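Local coordinates for putative exported protein (Bacteroides fragilis NCTC 9343, PDB 3IEE), which is of unknown function but is an all-alpha, putatively exported protein, probably a lipoprotein, built of long helices packed side by side, at residues 32-37 / 146-151; 177-182 / 231-236; 181-186 / 263-268; 242-247 / 259-264. All coordinates share one frame; numbering follows the deposited sequence. Where two conformers were deposited one is given.

Interaction 1: 32-37 / 146-151; sequences TSLGVL and NIFDIL. With EDO (1,2-ethanediol), chain E.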
loop_
_atom_site.group_PDB
_atom_site.type_symbol
_atom_site.label_atom_id
_atom_site.label_comp_id
_atom_site.label_asym_id
_atom_site.label_seq_id
_atom_site.Cartn_x
_atom_site.Cartn_y
_atom_site.Cartn_z
ATOM N N THR A 32 -3.132 -2.869 -12.391
ATOM C CA THR A 32 -1.911 -3.646 -12.524
ATOM C C THR A 32 -0.916 -3.246 -11.427
ATOM O O THR A 32 -0.273 -4.103 -10.815
ATOM C CB THR A 32 -1.287 -3.483 -13.918
ATOM O OG1 THR A 32 -2.196 -4.044 -14.881
ATOM C CG2 THR A 32 0.092 -4.159 -13.998
ATOM N N SER A 33 -0.803 -1.931 -11.193
ATOM C CA SER A 33 0.088 -1.405 -10.150
ATOM C C SER A 33 -0.271 -1.916 -8.763
ATOM O O SER A 33 0.620 -2.267 -7.972
ATOM C CB SER A 33 0.102 0.131 -10.094
ATOM O OG SER A 33 0.665 0.755 -11.251
ATOM N N LEU A 34 -1.566 -1.981 -8.465
ATOM C CA LEU A 34 -2.030 -2.438 -7.164
ATOM C C LEU A 34 -1.535 -3.855 -6.925
ATOM O O LEU A 34 -1.032 -4.177 -5.863
ATOM C CB LEU A 34 -3.567 -2.399 -7.106
ATOM C CG LEU A 34 -4.229 -2.762 -5.749
ATOM C CD1 LEU A 34 -3.899 -1.729 -4.706
ATOM C CD2 LEU A 34 -5.779 -2.857 -5.896
ATOM N N GLY A 35 -1.701 -4.704 -7.922
ATOM C CA GLY A 35 -1.243 -6.099 -7.822
ATOM C C GLY A 35 0.261 -6.269 -7.737
ATOM O O GLY A 35 0.798 -7.049 -6.932
ATOM N N VAL A 36 0.965 -5.505 -8.553
ATOM C CA VAL A 36 2.424 -5.540 -8.612
ATOM C C VAL A 36 3.025 -5.071 -7.305
ATOM O O VAL A 36 3.944 -5.690 -6.741
ATOM C CB VAL A 36 3.010 -4.696 -9.774
ATOM C CG1 VAL A 36 4.502 -4.542 -9.590
ATOM C CG2 VAL A 36 2.690 -5.338 -11.157
ATOM N N LEU A 37 2.514 -3.962 -6.789
ATOM C CA LEU A 37 3.073 -3.425 -5.553
ATOM C C LEU A 37 2.730 -4.274 -4.319
ATOM O O LEU A 37 3.477 -4.324 -3.341
ATOM C CB LEU A 37 2.575 -1.986 -5.410
ATOM C CG LEU A 37 3.172 -1.068 -6.483
ATOM C CD1 LEU A 37 2.438 0.279 -6.508
ATOM C CD2 LEU A 37 4.675 -0.838 -6.278
ATOM N N ASN A 146 4.704 6.322 -3.154
ATOM C CA ASN A 146 4.904 7.366 -4.168
ATOM C C ASN A 146 4.101 7.078 -5.451
ATOM O O ASN A 146 3.504 7.974 -6.043
ATOM C CB ASN A 146 6.367 7.498 -4.573
ATOM C CG ASN A 146 7.230 8.203 -3.546
ATOM O OD1 ASN A 146 6.747 8.742 -2.537
ATOM N ND2 ASN A 146 8.548 8.215 -3.819
ATOM N N ILE A 147 4.147 5.831 -5.890
ATOM C CA ILE A 147 3.430 5.428 -7.116
ATOM C C ILE A 147 1.916 5.658 -6.955
ATOM O O ILE A 147 1.292 6.301 -7.822
ATOM C CB ILE A 147 3.814 3.998 -7.482
ATOM C CG1 ILE A 147 5.275 3.948 -7.964
ATOM C CG2 ILE A 147 2.864 3.413 -8.583
ATOM C CD1 ILE A 147 5.902 2.661 -7.831
ATOM N N PHE A 148 1.338 5.208 -5.832
ATOM C CA PHE A 148 -0.085 5.449 -5.561
ATOM C C PHE A 148 -0.394 6.925 -5.551
ATOM O O PHE A 148 -1.404 7.390 -6.110
ATOM C CB PHE A 148 -0.526 4.739 -4.270
ATOM C CG PHE A 148 -0.539 3.264 -4.383
ATOM C CD1 PHE A 148 -1.235 2.629 -5.417
ATOM C CD2 PHE A 148 0.145 2.457 -3.480
ATOM C CE1 PHE A 148 -1.247 1.211 -5.523
ATOM C CE2 PHE A 148 0.101 1.059 -3.548
ATOM C CZ PHE A 148 -0.582 0.438 -4.595
ATOM N N ASP A 149 0.473 7.693 -4.906
ATOM C CA ASP A 149 0.273 9.150 -4.810
ATOM C C ASP A 149 0.278 9.836 -6.186
ATOM O O ASP A 149 -0.519 10.710 -6.427
ATOM C CB ASP A 149 1.347 9.819 -3.964
ATOM C CG ASP A 149 1.266 9.481 -2.444
ATOM O OD1 ASP A 149 0.259 8.948 -1.944
ATOM O OD2 ASP A 149 2.305 9.748 -1.774
ATOM N N ILE A 150 1.185 9.413 -7.064
ATOM C CA ILE A 150 1.260 9.905 -8.454
ATOM C C ILE A 150 -0.040 9.626 -9.193
ATOM O O ILE A 150 -0.600 10.513 -9.895
ATOM C CB ILE A 150 2.479 9.277 -9.184
ATOM C CG1 ILE A 150 3.794 9.846 -8.608
ATOM C CG2 ILE A 150 2.399 9.496 -10.711
ATOM C CD1 ILE A 150 5.002 8.987 -8.870
ATOM N N LEU A 151 -0.524 8.393 -9.041
ATOM C CA LEU A 151 -1.731 7.926 -9.778
ATOM C C LEU A 151 -3.044 8.569 -9.320
ATOM O O LEU A 151 -4.008 8.750 -10.128
ATOM C CB LEU A 151 -1.831 6.410 -9.705
ATOM C CG LEU A 151 -0.712 5.687 -10.460
ATOM C CD1 LEU A 151 -0.783 4.179 -10.161
ATOM C CD2 LEU A 151 -0.731 5.918 -11.988
HETATM C C1 EDO E . 10.867 8.347 -1.543
HETATM O O1 EDO E . 10.698 9.661 -2.093
HETATM C C2 EDO E . 11.972 7.553 -2.241
HETATM O O2 EDO E . 12.484 6.536 -1.360
#
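Leu-37 lays its CD1 methyl over one face of the Phe-148 ring, a CH-pi contact in which the methyl stands 3.9 Å from the ring centroid and 25° off the ring normal. It sits off-centre, toward the rim, and the nearest ring atom is CZ of Phe-148, 3.6 Å from Leu-37 CD1. The two side chains come from opposite directions, the leucine from helix 17-40 and the phenylalanine from helix 123-162. The same methyl also touches Ile-147, with Leu-37 CD1 3.8 Å from Ile-147 CG2, while its sister CD2 meets the far end of the isoleucine at CD1. One leucine thus packs against two consecutive residues of the other helix. Leu-34 reaches the ring from another direction: its CG lies anti to the backbone N (chi1 -176°), which brings CD1 to 4.0 Å from Phe-148 CZ, the two side chains crossing at about a right angle.

Beside this apolar patch, Ser-33 OG lies 3.9 Å from Leu-151 CD1. The hydroxyl does not bond across this contact; it is held by Tyr-97 and by the carbonyl of Tyr-29, so it is satisfied although it faces a methyl. On the side of helix 123-162 turned away from 32-37, Asn-146 ND2 bonds Asn-96 and an ethanediol, probably from the crystallisation liquor.

Segments 32-37 and 146-151 run antiparallel (171°), their axes 11.0 Å apart: antiparallel helix packing within the DUF6845 region. Helix 87-119 packs against the same pair, Leu-100 touching Leu-37 and Asn-96 touching Ile-147.

Interaction 2: 177-182 / 231-236; sequences KMSSTM and QAFLSQ. With EDO (1,2-ethanediol), chain H.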
loop_
_atom_site.group_PDB
_atom_site.type_symbol
_atom_site.label_atom_id
_atom_site.label_comp_id
_atom_site.label_asym_id
_atom_site.label_seq_id
_atom_site.Cartn_x
_atom_site.Cartn_y
_atom_site.Cartn_z
ATOM N N LYS A 177 -12.052 5.689 -3.033
ATOM C CA LYS A 177 -11.077 6.611 -2.448
ATOM C C LYS A 177 -10.736 6.172 -1.031
ATOM O O LYS A 177 -9.564 6.025 -0.649
ATOM C CB LYS A 177 -11.597 8.040 -2.443
ATOM C CG LYS A 177 -10.596 9.028 -1.889
ATOM C CD LYS A 177 -9.378 9.138 -2.754
ATOM C CE LYS A 177 -8.486 10.327 -2.344
ATOM N NZ LYS A 177 -9.056 11.592 -2.904
HETATM N N MSE A 178 -11.762 5.943 -0.215
HETATM C CA MSE A 178 -11.518 5.544 1.169
HETATM C C MSE A 178 -10.875 4.171 1.311
HETATM O O MSE A 178 -10.062 3.927 2.209
HETATM C CB MSE A 178 -12.813 5.607 1.924
HETATM C CG MSE A 178 -13.211 7.064 2.108
HETATM SE SE MSE A 178 -14.723 7.296 3.378
HETATM C CE MSE A 178 -16.063 7.075 2.157
ATOM N N SER A 179 -11.213 3.266 0.417
ATOM C CA SER A 179 -10.566 1.944 0.444
ATOM C C SER A 179 -9.049 2.094 0.187
ATOM O O SER A 179 -8.214 1.434 0.827
ATOM C CB SER A 179 -11.220 1.043 -0.588
ATOM O OG SER A 179 -12.561 0.753 -0.221
ATOM N N SER A 180 -8.681 2.965 -0.746
ATOM C CA SER A 180 -7.241 3.252 -0.996
ATOM C C SER A 180 -6.559 3.870 0.235
ATOM O O SER A 180 -5.443 3.511 0.595
ATOM C CB SER A 180 -7.051 4.182 -2.200
ATOM O OG SER A 180 -7.482 3.521 -3.392
ATOM N N THR A 181 -7.244 4.787 0.904
ATOM C CA THR A 181 -6.686 5.438 2.058
ATOM C C THR A 181 -6.497 4.424 3.178
ATOM O O THR A 181 -5.449 4.452 3.873
ATOM C CB THR A 181 -7.538 6.657 2.546
ATOM O OG1 THR A 181 -7.883 7.519 1.438
ATOM C CG2 THR A 181 -6.757 7.496 3.562
HETATM N N MSE A 182 -7.491 3.557 3.427
HETATM C CA MSE A 182 -7.343 2.494 4.443
HETATM C C MSE A 182 -6.150 1.580 4.141
HETATM O O MSE A 182 -5.374 1.244 5.048
HETATM C CB MSE A 182 -8.624 1.695 4.616
HETATM C CG MSE A 182 -9.727 2.537 5.309
HETATM SE SE MSE A 182 -11.278 1.431 5.755
HETATM C CE MSE A 182 -12.070 1.316 3.971
ATOM N N GLN A 231 -24.030 2.821 3.400
ATOM C CA GLN A 231 -24.021 3.295 4.791
ATOM C C GLN A 231 -23.362 2.272 5.753
ATOM O O GLN A 231 -22.699 2.669 6.690
ATOM C CB GLN A 231 -25.410 3.729 5.232
ATOM C CG GLN A 231 -25.968 4.861 4.396
ATOM C CD GLN A 231 -27.169 5.499 5.045
ATOM O OE1 GLN A 231 -27.873 4.846 5.858
ATOM N NE2 GLN A 231 -27.425 6.768 4.699
ATOM N N ALA A 232 -23.484 0.958 5.484
ATOM C CA ALA A 232 -22.726 -0.058 6.239
ATOM C C ALA A 232 -21.213 0.132 6.065
ATOM O O ALA A 232 -20.456 0.084 7.049
ATOM C CB ALA A 232 -23.140 -1.484 5.790
ATOM N N PHE A 233 -20.795 0.435 4.837
ATOM C CA PHE A 233 -19.380 0.720 4.548
ATOM C C PHE A 233 -18.927 1.926 5.368
ATOM O O PHE A 233 -17.895 1.865 6.056
ATOM C CB PHE A 233 -19.160 0.974 3.057
ATOM C CG PHE A 233 -17.776 1.452 2.710
ATOM C CD1 PHE A 233 -16.707 0.553 2.686
ATOM C CD2 PHE A 233 -17.536 2.791 2.390
ATOM C CE1 PHE A 233 -15.428 0.981 2.383
ATOM C CE2 PHE A 233 -16.294 3.192 2.080
ATOM C CZ PHE A 233 -15.238 2.290 2.060
ATOM N N LEU A 234 -19.710 3.013 5.342
ATOM C CA LEU A 234 -19.340 4.223 6.089
ATOM C C LEU A 234 -19.180 3.948 7.595
ATOM O O LEU A 234 -18.289 4.482 8.248
ATOM C CB LEU A 234 -20.375 5.322 5.884
ATOM C CG LEU A 234 -20.526 5.932 4.503
ATOM C CD1 LEU A 234 -21.410 7.180 4.514
ATOM C CD2 LEU A 234 -19.160 6.223 3.921
ATOM N N SER A 235 -20.103 3.161 8.130
ATOM C CA SER A 235 -20.045 2.774 9.545
ATOM C C SER A 235 -18.767 2.001 9.849
ATOM O O SER A 235 -18.098 2.241 10.878
ATOM C CB SER A 235 -21.307 1.979 9.922
ATOM O OG SER A 235 -21.306 1.644 11.306
ATOM N N GLN A 236 -18.371 1.145 8.928
ATOM C CA GLN A 236 -17.149 0.359 9.086
ATOM C C GLN A 236 -15.871 1.190 8.957
ATOM O O GLN A 236 -14.857 0.928 9.633
ATOM C CB GLN A 236 -17.166 -0.784 8.094
ATOM C CG GLN A 236 -18.238 -1.732 8.511
ATOM C CD GLN A 236 -18.356 -2.897 7.592
ATOM O OE1 GLN A 236 -17.363 -3.581 7.353
ATOM N NE2 GLN A 236 -19.558 -3.156 7.079
HETATM C C1 EDO H . -3.087 1.455 -1.935
HETATM O O1 EDO H . -3.020 2.631 -1.096
HETATM C C2 EDO H . -4.464 1.260 -2.578
HETATM O O2 EDO H . -4.700 2.232 -3.633
#
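Apolar contacts carry this interface, and they gather round the Phe-233 ring, which helix 224-247 sends toward helix 169-189. Two selenomethionines meet it, both with their terminal methyls. Met-178 CE comes to the edge of the ring near its plane, 3.9 Å from Phe-233 CE2. Met-182 approaches from the opposite direction to the phenylalanine and sets its CE 3.7 Å from Phe-233 CE1. In each selenomethionine the chain runs straight through chi2 and then bends at chi3 (-87° in Met-178, -77° in Met-182), which turns the methyl aside at the end of the chain. Met-178 CE has a second partner in Leu-234, whose CD2 is 3.7 Å away; although Leu-234 starts out pointing away from the other helix, its end folds back to this methyl.

Polar groups play a lesser part. Ser-179, in the conformer given, rests its OG near the ring while bonding the carbonyl of Val-175 one turn earlier. Ser-180 binds an ethanediol, probably from the crystallisation liquor: its carbonyl O accepts from O1, and its OG pairs with O2. Tyr-30 bonds the same diol.

Segments 177-182 and 231-236 cross at 25° with axes 11.9 Å apart, a near-parallel packing of two non-consecutive helices in the C-terminal DUF3829-like region, bridged by long side chains. Helix 255-268 adjoins the pair through Ser-268, which touches both Met-182 and Phe-233, while helix 197-215 packs Ala-214 on Met-178 and Leu-207 on Met-182.

Interaction 3: 181-186 / 263-268; sequences TMQSIL and SAFETS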
loop_
_atom_site.group_PDB
_atom_site.type_symbol
_atom_site.label_atom_id
_atom_site.label_comp_id
_atom_site.label_asym_id
_atom_site.label_seq_id
_atom_site.Cartn_x
_atom_site.Cartn_y
_atom_site.Cartn_z
ATOM N N THR A 181 -7.244 4.787 0.904
ATOM C CA THR A 181 -6.686 5.438 2.058
ATOM C C THR A 181 -6.497 4.424 3.178
ATOM O O THR A 181 -5.449 4.452 3.873
ATOM C CB THR A 181 -7.538 6.657 2.546
ATOM O OG1 THR A 181 -7.883 7.519 1.438
ATOM C CG2 THR A 181 -6.757 7.496 3.562
HETATM N N MSE A 182 -7.491 3.557 3.427
HETATM C CA MSE A 182 -7.343 2.494 4.443
HETATM C C MSE A 182 -6.150 1.580 4.141
HETATM O O MSE A 182 -5.374 1.244 5.048
HETATM C CB MSE A 182 -8.624 1.695 4.616
HETATM C CG MSE A 182 -9.727 2.537 5.309
HETATM SE SE MSE A 182 -11.278 1.431 5.755
HETATM C CE MSE A 182 -12.070 1.316 3.971
ATOM N N GLN A 183 -5.985 1.213 2.878
ATOM C CA GLN A 183 -4.856 0.342 2.505
ATOM C C GLN A 183 -3.522 1.052 2.723
ATOM O O GLN A 183 -2.526 0.437 3.119
ATOM C CB GLN A 183 -5.020 -0.152 1.057
ATOM C CG GLN A 183 -4.021 -1.201 0.648
ATOM C CD GLN A 183 -4.157 -2.472 1.468
ATOM O OE1 GLN A 183 -5.180 -3.143 1.383
ATOM N NE2 GLN A 183 -3.145 -2.797 2.283
ATOM N N SER A 184 -3.495 2.348 2.450
ATOM C CA SER A 184 -2.282 3.142 2.674
ATOM C C SER A 184 -1.916 3.154 4.171
ATOM O O SER A 184 -0.738 3.081 4.587
ATOM C CB SER A 184 -2.485 4.570 2.177
ATOM O OG SER A 184 -1.252 5.210 2.230
ATOM N N ILE A 185 -2.953 3.283 5.008
ATOM C CA ILE A 185 -2.740 3.281 6.453
ATOM C C ILE A 185 -2.223 1.914 6.916
ATOM O O ILE A 185 -1.260 1.810 7.730
ATOM C CB ILE A 185 -4.051 3.640 7.212
ATOM C CG1 ILE A 185 -4.396 5.138 6.979
ATOM C CG2 ILE A 185 -3.945 3.203 8.711
ATOM C CD1 ILE A 185 -5.831 5.578 7.326
ATOM N N LEU A 186 -2.831 0.845 6.400
ATOM C CA LEU A 186 -2.344 -0.536 6.696
ATOM C C LEU A 186 -0.858 -0.717 6.323
ATOM O O LEU A 186 -0.053 -1.243 7.120
ATOM C CB LEU A 186 -3.194 -1.583 5.986
ATOM C CG LEU A 186 -4.642 -1.725 6.496
ATOM C CD1 LEU A 186 -5.402 -2.654 5.568
ATOM C CD2 LEU A 186 -4.690 -2.175 7.939
ATOM N N SER A 263 -8.378 -6.895 9.071
ATOM C CA SER A 263 -9.700 -7.513 9.140
ATOM C C SER A 263 -10.858 -6.508 9.131
ATOM O O SER A 263 -11.903 -6.771 8.515
ATOM C CB SER A 263 -9.791 -8.450 10.348
ATOM O OG SER A 263 -8.813 -9.486 10.191
ATOM N N ALA A 264 -10.656 -5.364 9.778
ATOM C CA ALA A 264 -11.656 -4.290 9.806
ATOM C C ALA A 264 -11.836 -3.742 8.372
ATOM O O ALA A 264 -12.962 -3.551 7.878
ATOM C CB ALA A 264 -11.250 -3.208 10.789
ATOM N N PHE A 265 -10.718 -3.606 7.681
ATOM C CA PHE A 265 -10.716 -3.181 6.286
ATOM C C PHE A 265 -11.462 -4.185 5.397
ATOM O O PHE A 265 -12.387 -3.827 4.653
ATOM C CB PHE A 265 -9.271 -2.982 5.828
ATOM C CG PHE A 265 -9.126 -2.865 4.365
ATOM C CD1 PHE A 265 -9.632 -1.751 3.699
ATOM C CD2 PHE A 265 -8.556 -3.899 3.616
ATOM C CE1 PHE A 265 -9.531 -1.626 2.332
ATOM C CE2 PHE A 265 -8.432 -3.773 2.200
ATOM C CZ PHE A 265 -8.946 -2.648 1.572
ATOM N N GLU A 266 -11.072 -5.452 5.485
ATOM C CA GLU A 266 -11.687 -6.498 4.655
ATOM C C GLU A 266 -13.188 -6.599 4.864
ATOM O O GLU A 266 -13.930 -6.807 3.903
ATOM C CB GLU A 266 -11.037 -7.850 4.952
ATOM C CG GLU A 266 -9.599 -7.950 4.529
ATOM C CD GLU A 266 -9.406 -8.079 3.026
ATOM O OE1 GLU A 266 -10.334 -8.576 2.334
ATOM O OE2 GLU A 266 -8.320 -7.672 2.535
ATOM N N THR A 267 -13.647 -6.442 6.106
ATOM C CA THR A 267 -15.068 -6.508 6.372
ATOM C C THR A 267 -15.790 -5.326 5.714
ATOM O O THR A 267 -16.917 -5.460 5.262
ATOM C CB THR A 267 -15.359 -6.569 7.884
ATOM O OG1 THR A 267 -14.784 -5.430 8.528
ATOM C CG2 THR A 267 -14.756 -7.789 8.468
ATOM N N SER A 268 -15.133 -4.169 5.634
ATOM C CA SER A 268 -15.805 -2.966 5.093
ATOM C C SER A 268 -16.091 -3.135 3.610
ATOM O O SER A 268 -17.109 -2.650 3.119
ATOM C CB SER A 268 -14.967 -1.706 5.324
ATOM O OG SER A 268 -13.876 -1.680 4.433
#
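Phe-265 fills the tight part of this contact, wedged against three residues of the facing helix. With chi1 at 166° the ring swings out on the side away from its own backbone N, toward helix 169-189, where Met-182 CB is 3.7 Å from Phe-265 CD1. On the Leu-186 side, CD1 of that leucine packs at 3.9 Å from Phe-265 CB and about as close to CG and CD2. The CE methyl of Met-182 passes on to Ser-268, lying 3.5 Å from its OG. That hydroxyl is already engaged: Ser-268 OG donates to the carbonyl O of Phe-265 at 2.6 Å, in the carbonyl plane and on a lone pair.

This is antiparallel helix-helix packing within the C-terminal DUF3829-like region, the segment axes 10.6 Å apart and crossing at -164°; helices 197-215 and 224-247 adjoin it, Leu-207 and Phe-240 both touching Met-182.

Gln-183 belongs to the more open side. In the conformer given, its chain bends at chi2 and brings OE1 to 3.4 Å from Phe-265 CE2, the amide plane nearly perpendicular to the ring (86°), while NE2 is hydrogen-bonded to Asn-187. Glu-266 and Thr-267 lie at the solvent, Thr-267 OG1 turning back to the carbonyl O of Ala-264.

Interaction 4: 242-247 / 259-264; sequences KQVKKV and DMLTSA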
loop_
_atom_site.group_PDB
_atom_site.type_symbol
_atom_site.label_atom_id
_atom_site.label_comp_id
_atom_site.label_asym_id
_atom_site.label_seq_id
_atom_site.Cartn_x
_atom_site.Cartn_y
_atom_site.Cartn_z
ATOM N N LYS A 242 -11.449 4.650 14.368
ATOM C CA LYS A 242 -11.382 4.577 15.830
ATOM C C LYS A 242 -10.355 3.501 16.289
ATOM O O LYS A 242 -9.617 3.712 17.265
ATOM C CB LYS A 242 -12.771 4.363 16.426
ATOM C CG LYS A 242 -13.634 5.622 16.280
ATOM C CD LYS A 242 -15.025 5.627 16.996
ATOM C CE LYS A 242 -16.074 4.771 16.311
ATOM N NZ LYS A 242 -17.499 5.092 16.727
ATOM N N GLN A 243 -10.320 2.376 15.598
ATOM C CA GLN A 243 -9.350 1.312 15.910
ATOM C C GLN A 243 -7.915 1.806 15.654
ATOM O O GLN A 243 -7.015 1.519 16.432
ATOM C CB GLN A 243 -9.628 0.073 15.069
ATOM C CG GLN A 243 -10.863 -0.736 15.475
ATOM C CD GLN A 243 -10.876 -2.122 14.772
ATOM O OE1 GLN A 243 -10.143 -2.369 13.788
ATOM N NE2 GLN A 243 -11.671 -3.030 15.300
ATOM N N VAL A 244 -7.693 2.542 14.565
ATOM C CA VAL A 244 -6.338 2.998 14.248
ATOM C C VAL A 244 -5.921 3.971 15.339
ATOM O O VAL A 244 -4.799 3.895 15.820
ATOM C CB VAL A 244 -6.197 3.664 12.874
ATOM C CG1 VAL A 244 -4.744 4.289 12.701
ATOM C CG2 VAL A 244 -6.542 2.678 11.740
ATOM N N LYS A 245 -6.826 4.862 15.736
ATOM C CA LYS A 245 -6.514 5.780 16.844
ATOM C C LYS A 245 -6.139 5.082 18.152
ATOM O O LYS A 245 -5.188 5.482 18.828
ATOM C CB LYS A 245 -7.672 6.740 17.045
ATOM C CG LYS A 245 -7.714 7.772 15.968
ATOM C CD LYS A 245 -8.837 8.711 16.252
ATOM C CE LYS A 245 -8.969 9.732 15.187
ATOM N NZ LYS A 245 -10.355 10.237 15.273
ATOM N N LYS A 246 -6.847 4.016 18.494
ATOM C CA LYS A 246 -6.547 3.222 19.695
ATOM C C LYS A 246 -5.181 2.517 19.597
ATOM O O LYS A 246 -4.370 2.548 20.542
ATOM C CB LYS A 246 -7.663 2.233 19.928
ATOM C CG LYS A 246 -8.936 2.880 20.386
ATOM C CD LYS A 246 -8.933 3.446 21.822
ATOM C CE LYS A 246 -10.360 3.911 22.188
ATOM N NZ LYS A 246 -10.479 4.425 23.572
ATOM N N VAL A 247 -4.898 1.925 18.444
ATOM C CA VAL A 247 -3.597 1.303 18.176
ATOM C C VAL A 247 -2.456 2.337 18.238
ATOM O O VAL A 247 -1.395 2.065 18.773
ATOM C CB VAL A 247 -3.644 0.512 16.814
ATOM C CG1 VAL A 247 -2.235 0.135 16.329
ATOM C CG2 VAL A 247 -4.498 -0.755 17.014
ATOM N N ASP A 259 -3.502 -7.375 12.082
ATOM C CA ASP A 259 -4.519 -8.282 11.613
ATOM C C ASP A 259 -5.920 -7.768 12.039
ATOM O O ASP A 259 -6.888 -7.944 11.316
ATOM C CB ASP A 259 -4.244 -9.659 12.183
ATOM C CG ASP A 259 -2.969 -10.291 11.601
ATOM O OD1 ASP A 259 -2.415 -9.805 10.554
ATOM O OD2 ASP A 259 -2.533 -11.275 12.227
HETATM N N MSE A 260 -6.026 -7.122 13.201
HETATM C CA MSE A 260 -7.306 -6.531 13.590
HETATM C C MSE A 260 -7.702 -5.465 12.561
HETATM O O MSE A 260 -8.851 -5.419 12.083
HETATM C CB MSE A 260 -7.236 -5.876 14.965
HETATM C CG MSE A 260 -8.547 -5.347 15.437
HETATM SE SE MSE A 260 -8.293 -4.511 17.203
HETATM C CE MSE A 260 -7.047 -3.074 16.707
ATOM N N LEU A 261 -6.740 -4.604 12.238
ATOM C CA LEU A 261 -7.013 -3.505 11.303
ATOM C C LEU A 261 -7.322 -4.039 9.888
ATOM O O LEU A 261 -8.245 -3.528 9.231
ATOM C CB LEU A 261 -5.846 -2.530 11.261
ATOM C CG LEU A 261 -5.616 -1.718 12.545
ATOM C CD1 LEU A 261 -4.353 -0.858 12.454
ATOM C CD2 LEU A 261 -6.814 -0.834 12.903
ATOM N N THR A 262 -6.536 -5.024 9.422
ATOM C CA THR A 262 -6.688 -5.505 8.038
ATOM C C THR A 262 -8.031 -6.182 8.001
ATOM O O THR A 262 -8.795 -6.031 7.068
ATOM C CB THR A 262 -5.585 -6.481 7.609
ATOM O OG1 THR A 262 -5.621 -7.623 8.451
ATOM C CG2 THR A 262 -4.207 -5.853 7.643
ATOM N N SER A 263 -8.378 -6.895 9.071
ATOM C CA SER A 263 -9.700 -7.513 9.140
ATOM C C SER A 263 -10.858 -6.508 9.131
ATOM O O SER A 263 -11.903 -6.771 8.515
ATOM C CB SER A 263 -9.791 -8.450 10.348
ATOM O OG SER A 263 -8.813 -9.486 10.191
ATOM N N ALA A 264 -10.656 -5.364 9.778
ATOM C CA ALA A 264 -11.656 -4.290 9.806
ATOM C C ALA A 264 -11.836 -3.742 8.372
ATOM O O ALA A 264 -12.962 -3.551 7.878
ATOM C CB ALA A 264 -11.250 -3.208 10.789
#
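Segments 242-247 and 259-264 run antiparallel (169°) with their axes 10.4 Å apart, and the backbones come nearest where Gln-243 faces Leu-261, their CA atoms 7.1 Å apart. Leu-261 CD2 slots between two neighbours of the other helix, touching Gln-243 CB at 3.7 Å and Val-244 CG2 at the same distance; Val-244 and Leu-261 cross at about a right angle.

Gln-243 stretches out beyond CG and lies obliquely across Met-260. Its amide packs on the aliphatic part of that selenomethionine, with NE2 3.9 Å from Met-260 CG in the conformer given, and Gln-243 OE1 sits 3.3 Å from Ala-264 CB. No hydrogen bond joins the two segments, so the glutamine serves here through packing.

Val-247 and Met-260 slide past each other in opposite directions. In that same conformer the Met-260 chain is straight until chi3 (63°), where it turns CE toward Val-247 CG2, 3.5 Å away.

Away from the interface, Asp-259 O gathers the N and OG of Ser-263 as well as Thr-262 OG1. Ser-263 OG is 2.7 Å from Asp-259 O, and Thr-262 OG1 comes from above the carbonyl plane. The side chain of Asp-259 forms a salt bridge with Lys-44.

The contact joins the last two helices of the chain as a helical hairpin. Helix 169-189 packs against both arms, Ile-185 on Val-244 and Leu-186 on Leu-261, while helix 197-215 adds Ile-200 and Val-204 against Val-244.

How the interactions relate
Interactions 2, 3 and 4 form one continuous patch in the C-terminal DUF3829-like region, joining helices 169-189, 224-247 and 255-268 pairwise. Interaction 3 sits between the others, its centre 8 Å from each. It shares Met-182 with interaction 2, and Phe-233 CD1 is 3.3 Å from Ser-268 O; with interaction 4 it shares the 263-264 part of helix 255-268, and Leu-186 CD2 lies 3.5 Å from Leu-261 CB. Interactions 2 and 4 lie at different levels of helix 224-247, centres 13 Å apart. Interaction 1, in the DUF6845 region, comes within about 5 Å of interaction 3 (nearest atoms) without touching. The ethanediol of interaction 2 bridges Ser-180 to Tyr-30 of helix 17-40, but identifies no known functional site.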